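Long-range contacts in LRA-12 (Uncultured bacterium, PDB 5AEB), which hydrolyses beta-lactam antibiotics, carbapenems among them, as a class B3 di-zinc metallo-beta-lactamase: residues I51-L56 with L81-H86; A27-Y32 with L42-Q47. All coordinates share one frame; numbering follows the deposited sequence.

Both contacts belong to the same mixed sheet, and strands 41-45 and 48-52, one from each contact, are neighbours in it: interaction 2 pairs strands 30-32 and 41-45, and interaction 1 begins where strand 48-52 runs beside strand 77-81. They touch through packing of I51 CG1 on L42 CD1 at 3.8 Å and of V52 on I43, although their centres lie about 16 Å apart. Interaction 1 is wholly buried near the middle of the chain and adds to its parallel backbone bonds an asparagine amide, N53, close to the zinc ligands. Interaction 2, farther out and partly exposed, is an antiparallel ladder, with the side-chain amide of N29 lying very close to T44 O at the end next to the A27-L30 turn.

Interaction 1 (I51-L56 with L81-H86); sequences IVNTGL and LTTQAH. With ZN (zinc ion), chain D.
N53 reaches across to T82 and T83 with both ends of its amide, just where the two strands give way to loops. Its OD1 accepts from T83 N at 3.0 Å, in the carbonyl plane and on a lone pair. T82 OG1 stands 2.9 Å from the same N53 OD1, but its proton could go instead to the backbone O of Q84. The other half of the amide, ND2, donates to T83 OG1 at 3.3 Å, nearly within the amide plane, and more weakly to the carbonyl of A39. With T83 OG1 set between its own backbone N and carbonyl carbon (chi1 53°), the hydroxyl meets N53 and also bonds S226.

Backbone bonds lead up to this point. L81 N donates to I51 O, and N53 N to L81 O at 2.8 Å, closing the parallel V52–L81 bridge. A strand end that opens into a metal-binding loop, as after L81, is characteristic of the metallo-beta-lactamase fold.

Apolar contact is slight: V52 CG2 lies 4.2 Å from L81 CD1, while V52 CG1 touches T83 CG2, the two side chains crossing at about a right angle.

Metal coordination follows directly along the chain. Q84 OE1 binds the zinc ion at 1.8 Å and H86 ND1 binds it at 1.9 Å; H161 and a water complete the site.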
loop_
_atom_site.group_PDB
_atom_site.type_symbol
_atom_site.label_atom_id
_atom_site.label_comp_id
_atom_site.label_asym_id
_atom_site.label_seq_id
_atom_site.Cartn_x
_atom_site.Cartn_y
_atom_site.Cartn_z
ATOM N N ILE A 51 -9.555 -1.067 4.801
ATOM C CA ILE A 51 -9.014 -0.095 3.849
ATOM C C ILE A 51 -7.507 -0.208 3.911
ATOM O O ILE A 51 -6.948 -0.216 5.019
ATOM C CB ILE A 51 -9.432 1.362 4.160
ATOM C CG1 ILE A 51 -10.955 1.516 4.078
ATOM C CG2 ILE A 51 -8.710 2.344 3.214
ATOM C CD1 ILE A 51 -11.503 2.820 4.680
ATOM N N VAL A 52 -6.856 -0.331 2.743
ATOM C CA VAL A 52 -5.381 -0.380 2.659
ATOM C C VAL A 52 -4.936 0.892 1.954
ATOM O O VAL A 52 -5.357 1.141 0.807
ATOM C CB VAL A 52 -4.881 -1.608 1.862
ATOM C CG1 VAL A 52 -3.355 -1.644 1.820
ATOM C CG2 VAL A 52 -5.443 -2.927 2.419
ATOM N N ASN A 53 -4.154 1.722 2.654
ATOM C CA ASN A 53 -3.688 3.027 2.165
ATOM C C ASN A 53 -4.715 4.123 2.054
ATOM O O ASN A 53 -5.892 3.861 1.895
ATOM C CB ASN A 53 -2.932 2.911 0.819
ATOM C CG ASN A 53 -1.705 2.016 0.915
ATOM O OD1 ASN A 53 -1.107 1.843 2.011
ATOM N ND2 ASN A 53 -1.310 1.445 -0.206
ATOM N N THR A 54 -4.249 5.363 2.119
ATOM C CA THR A 54 -5.009 6.520 1.607
ATOM C C THR A 54 -4.159 7.195 0.505
ATOM O O THR A 54 -3.148 6.649 0.069
ATOM C CB THR A 54 -5.319 7.556 2.722
ATOM O OG1 THR A 54 -4.107 8.238 3.087
ATOM C CG2 THR A 54 -5.879 6.879 3.937
ATOM N N GLY A 55 -4.606 8.342 0.008
ATOM C CA GLY A 55 -3.770 9.141 -0.890
ATOM C C GLY A 55 -3.161 10.261 -0.066
ATOM O O GLY A 55 -2.797 10.036 1.099
ATOM N N LEU A 56 -3.066 11.458 -0.662
ATOM C CA LEU A 56 -2.572 12.647 0.050
ATOM C C LEU A 56 -3.582 13.147 1.089
ATOM O O LEU A 56 -4.683 12.622 1.179
ATOM C CB LEU A 56 -2.255 13.771 -0.950
ATOM C CG LEU A 56 -1.341 13.350 -2.102
ATOM C CD1 LEU A 56 -1.490 14.267 -3.319
ATOM C CD2 LEU A 56 0.103 13.271 -1.616
ATOM N N LEU A 81 -5.007 -0.523 7.112
ATOM C CA LEU A 81 -3.647 -0.976 6.860
ATOM C C LEU A 81 -2.895 -0.012 5.930
ATOM O O LEU A 81 -3.520 0.780 5.218
ATOM C CB LEU A 81 -3.673 -2.373 6.238
ATOM C CG LEU A 81 -4.426 -3.471 7.005
ATOM C CD1 LEU A 81 -4.567 -4.723 6.148
ATOM C CD2 LEU A 81 -3.694 -3.781 8.305
ATOM N N THR A 82 -1.565 -0.101 5.931
ATOM C CA THR A 82 -0.770 0.579 4.924
ATOM C C THR A 82 0.399 -0.286 4.492
ATOM O O THR A 82 0.908 -1.071 5.281
ATOM C CB THR A 82 -0.252 1.981 5.378
ATOM O OG1 THR A 82 0.461 2.639 4.295
ATOM C CG2 THR A 82 0.710 1.861 6.593
ATOM N N THR A 83 0.835 -0.125 3.248
ATOM C CA THR A 83 2.030 -0.820 2.771
ATOM C C THR A 83 3.351 -0.077 3.065
ATOM O O THR A 83 4.449 -0.613 2.793
ATOM C CB THR A 83 1.909 -1.053 1.271
ATOM O OG1 THR A 83 1.617 0.208 0.642
ATOM C CG2 THR A 83 0.741 -2.052 0.999
ATOM N N GLN A 84 3.264 1.128 3.637
ATOM C CA GLN A 84 4.338 2.076 3.450
ATOM C C GLN A 84 4.057 3.358 4.222
ATOM O O GLN A 84 3.090 4.049 3.887
ATOM C CB GLN A 84 4.270 2.489 1.940
ATOM C CG GLN A 84 5.559 2.572 1.267
ATOM C CD GLN A 84 5.470 3.375 0.010
ATOM O OE1 GLN A 84 5.747 4.601 0.035
ATOM N NE2 GLN A 84 5.119 2.694 -1.133
ATOM N N ALA A 85 4.947 3.775 5.123
ATOM C CA ALA A 85 4.679 5.030 5.840
ATOM C C ALA A 85 5.244 6.282 5.148
ATOM O O ALA A 85 6.205 6.899 5.622
ATOM C CB ALA A 85 5.150 4.944 7.288
ATOM N N HIS A 86 4.666 6.628 4.002
ATOM C CA HIS A 86 4.997 7.852 3.300
ATOM C C HIS A 86 3.736 8.616 3.117
ATOM O O HIS A 86 2.675 8.023 3.015
ATOM C CB HIS A 86 5.600 7.586 1.920
ATOM C CG HIS A 86 7.081 7.290 1.930
ATOM N ND1 HIS A 86 7.699 6.647 0.908
ATOM C CD2 HIS A 86 8.066 7.562 2.878
ATOM C CE1 HIS A 86 9.009 6.508 1.211
ATOM N NE2 HIS A 86 9.232 7.091 2.405
HETATM ZN ZN ZN D . 7.068 5.655 -0.608
HETATM O O HOH W 1 5.854 6.459 -1.792
#

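Interaction 2 (A27-Y32 with L42-Q47); sequences AGNLYY and LITTKQ
N29 O accepts from T44 N at 3.2 Å, the backbone bond that ties these two residues across the contact. The side chain of N29 turns to the same residue, but in doubtful detail: N29 ND2 lies 2.5 Å from T44 O, shorter than a normal N-H...O bond, and above the carbonyl plane. A chi1 of 70° tucks the amide between its own backbone N and carbonyl carbon; ND2 also bonds T151 OG1.

Farther along, Y31 and L42 form an antiparallel hydrogen-bonded pair: Y31 N donates to L42 O at 2.8 Å, in the carbonyl plane, and L42 N returns a bond to Y31 O. L42 O also sits at the edge of the Y31 ring. L30 and I43, a non-hydrogen-bonded pair, meet through L30 CD1 and I43 CG1, 4.0 Å apart.

These bonds make a beta hairpin of strands 30-32 and 41-45, preceded by a type II' turn from A27 to L30. The Y31 ring meets F72 edge-to-face, and L42 and T44 also touch F72. On the face carrying L30 and I43, I43 packs against strands 151-157 and 166-173 of the other, five-stranded sheet; in their own sheet, strand 24-27 flanks 30-32 and strand 48-52 flanks 41-45.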
loop_
_atom_site.group_PDB
_atom_site.type_symbol
_atom_site.label_atom_id
_atom_site.label_comp_id
_atom_site.label_asym_id
_atom_site.label_seq_id
_atom_site.Cartn_x
_atom_site.Cartn_y
_atom_site.Cartn_z
ATOM N N ALA A 27 -11.138 -8.160 -7.913
ATOM C CA ALA A 27 -11.272 -9.621 -7.792
ATOM C C ALA A 27 -11.920 -9.993 -6.456
ATOM O O ALA A 27 -11.507 -9.504 -5.426
ATOM C CB ALA A 27 -9.906 -10.285 -7.922
ATOM N N GLY A 28 -12.948 -10.837 -6.478
ATOM C CA GLY A 28 -13.591 -11.266 -5.239
ATOM C C GLY A 28 -14.071 -10.066 -4.427
ATOM O O GLY A 28 -14.740 -9.184 -4.955
ATOM N N ASN A 29 -13.680 -10.015 -3.161
ATOM C CA ASN A 29 -14.025 -8.907 -2.305
ATOM C C ASN A 29 -12.973 -7.759 -2.275
ATOM O O ASN A 29 -13.046 -6.883 -1.430
ATOM C CB ASN A 29 -14.419 -9.410 -0.904
ATOM C CG ASN A 29 -13.232 -9.960 -0.101
ATOM O OD1 ASN A 29 -12.189 -10.304 -0.660
ATOM N ND2 ASN A 29 -13.389 -10.044 1.228
ATOM N N LEU A 30 -12.030 -7.750 -3.215
ATOM C CA LEU A 30 -11.052 -6.661 -3.335
ATOM C C LEU A 30 -11.484 -5.576 -4.336
ATOM O O LEU A 30 -11.774 -5.877 -5.496
ATOM C CB LEU A 30 -9.661 -7.200 -3.730
ATOM C CG LEU A 30 -8.573 -6.168 -4.038
ATOM C CD1 LEU A 30 -8.263 -5.302 -2.811
ATOM C CD2 LEU A 30 -7.313 -6.872 -4.552
ATOM N N TYR A 31 -11.495 -4.327 -3.885
ATOM C CA TYR A 31 -11.896 -3.198 -4.716
ATOM C C TYR A 31 -10.801 -2.149 -4.677
ATOM O O TYR A 31 -10.066 -2.006 -3.669
ATOM C CB TYR A 31 -13.233 -2.575 -4.222
ATOM C CG TYR A 31 -14.430 -3.519 -4.220
ATOM C CD1 TYR A 31 -14.564 -4.488 -3.241
ATOM C CD2 TYR A 31 -15.447 -3.411 -5.186
ATOM C CE1 TYR A 31 -15.625 -5.351 -3.235
ATOM C CE2 TYR A 31 -16.548 -4.263 -5.179
ATOM C CZ TYR A 31 -16.620 -5.229 -4.198
ATOM O OH TYR A 31 -17.669 -6.097 -4.122
ATOM N N TYR A 32 -10.686 -1.429 -5.776
ATOM C CA TYR A 32 -9.814 -0.261 -5.898
ATOM C C TYR A 32 -10.612 0.994 -5.593
ATOM O O TYR A 32 -11.618 1.284 -6.287
ATOM C CB TYR A 32 -9.269 -0.135 -7.321
ATOM C CG TYR A 32 -8.193 0.913 -7.474
ATOM C CD1 TYR A 32 -8.512 2.238 -7.774
ATOM C CD2 TYR A 32 -6.847 0.578 -7.304
ATOM C CE1 TYR A 32 -7.532 3.210 -7.894
ATOM C CE2 TYR A 32 -5.845 1.535 -7.433
ATOM C CZ TYR A 32 -6.194 2.862 -7.727
ATOM O OH TYR A 32 -5.195 3.811 -7.861
ATOM N N LEU A 42 -10.136 -1.532 -0.850
ATOM C CA LEU A 42 -11.182 -1.914 0.068
ATOM C C LEU A 42 -11.382 -3.424 -0.047
ATOM O O LEU A 42 -11.521 -3.974 -1.146
ATOM C CB LEU A 42 -12.497 -1.159 -0.225
ATOM C CG LEU A 42 -13.659 -1.381 0.754
ATOM C CD1 LEU A 42 -13.396 -0.648 2.068
ATOM C CD2 LEU A 42 -14.973 -0.893 0.189
ATOM N N ILE A 43 -11.366 -4.085 1.100
ATOM C CA ILE A 43 -11.616 -5.513 1.210
ATOM C C ILE A 43 -12.852 -5.611 2.093
ATOM O O ILE A 43 -12.844 -5.160 3.249
ATOM C CB ILE A 43 -10.412 -6.273 1.841
ATOM C CG1 ILE A 43 -9.144 -6.086 0.987
ATOM C CG2 ILE A 43 -10.711 -7.763 1.977
ATOM C CD1 ILE A 43 -7.883 -6.289 1.774
ATOM N N THR A 44 -13.916 -6.173 1.523
ATOM C CA THR A 44 -15.229 -6.203 2.148
ATOM C C THR A 44 -15.502 -7.613 2.665
ATOM O O THR A 44 -15.326 -8.584 1.921
ATOM C CB THR A 44 -16.323 -5.813 1.125
ATOM O OG1 THR A 44 -16.297 -6.732 0.019
ATOM C CG2 THR A 44 -16.078 -4.414 0.580
ATOM N N THR A 45 -15.907 -7.735 3.930
ATOM C CA THR A 45 -16.197 -9.043 4.534
ATOM C C THR A 45 -17.541 -8.973 5.210
ATOM O O THR A 45 -18.113 -7.882 5.352
ATOM C CB THR A 45 -15.174 -9.432 5.640
ATOM O OG1 THR A 45 -15.547 -8.813 6.886
ATOM C CG2 THR A 45 -13.741 -9.008 5.256
ATOM N N LYS A 46 -18.012 -10.132 5.680
ATOM C CA LYS A 46 -19.222 -10.218 6.506
ATOM C C LYS A 46 -19.140 -9.453 7.842
ATOM O O LYS A 46 -20.163 -9.120 8.410
ATOM C CB LYS A 46 -19.655 -11.683 6.741
ATOM C CG LYS A 46 -18.789 -12.457 7.731
ATOM C CD LYS A 46 -19.526 -13.643 8.336
ATOM C CE LYS A 46 -18.552 -14.732 8.761
ATOM N NZ LYS A 46 -17.642 -14.322 9.883
ATOM N N GLN A 47 -17.936 -9.169 8.334
ATOM C CA GLN A 47 -17.776 -8.429 9.603
ATOM C C GLN A 47 -17.300 -6.988 9.454
ATOM O O GLN A 47 -16.845 -6.383 10.434
ATOM C CB GLN A 47 -16.829 -9.173 10.527
ATOM C CG GLN A 47 -17.515 -10.329 11.206
ATOM C CD GLN A 47 -16.524 -11.303 11.744
ATOM O OE1 GLN A 47 -15.369 -10.936 12.102
ATOM N NE2 GLN A 47 -16.937 -12.567 11.800
#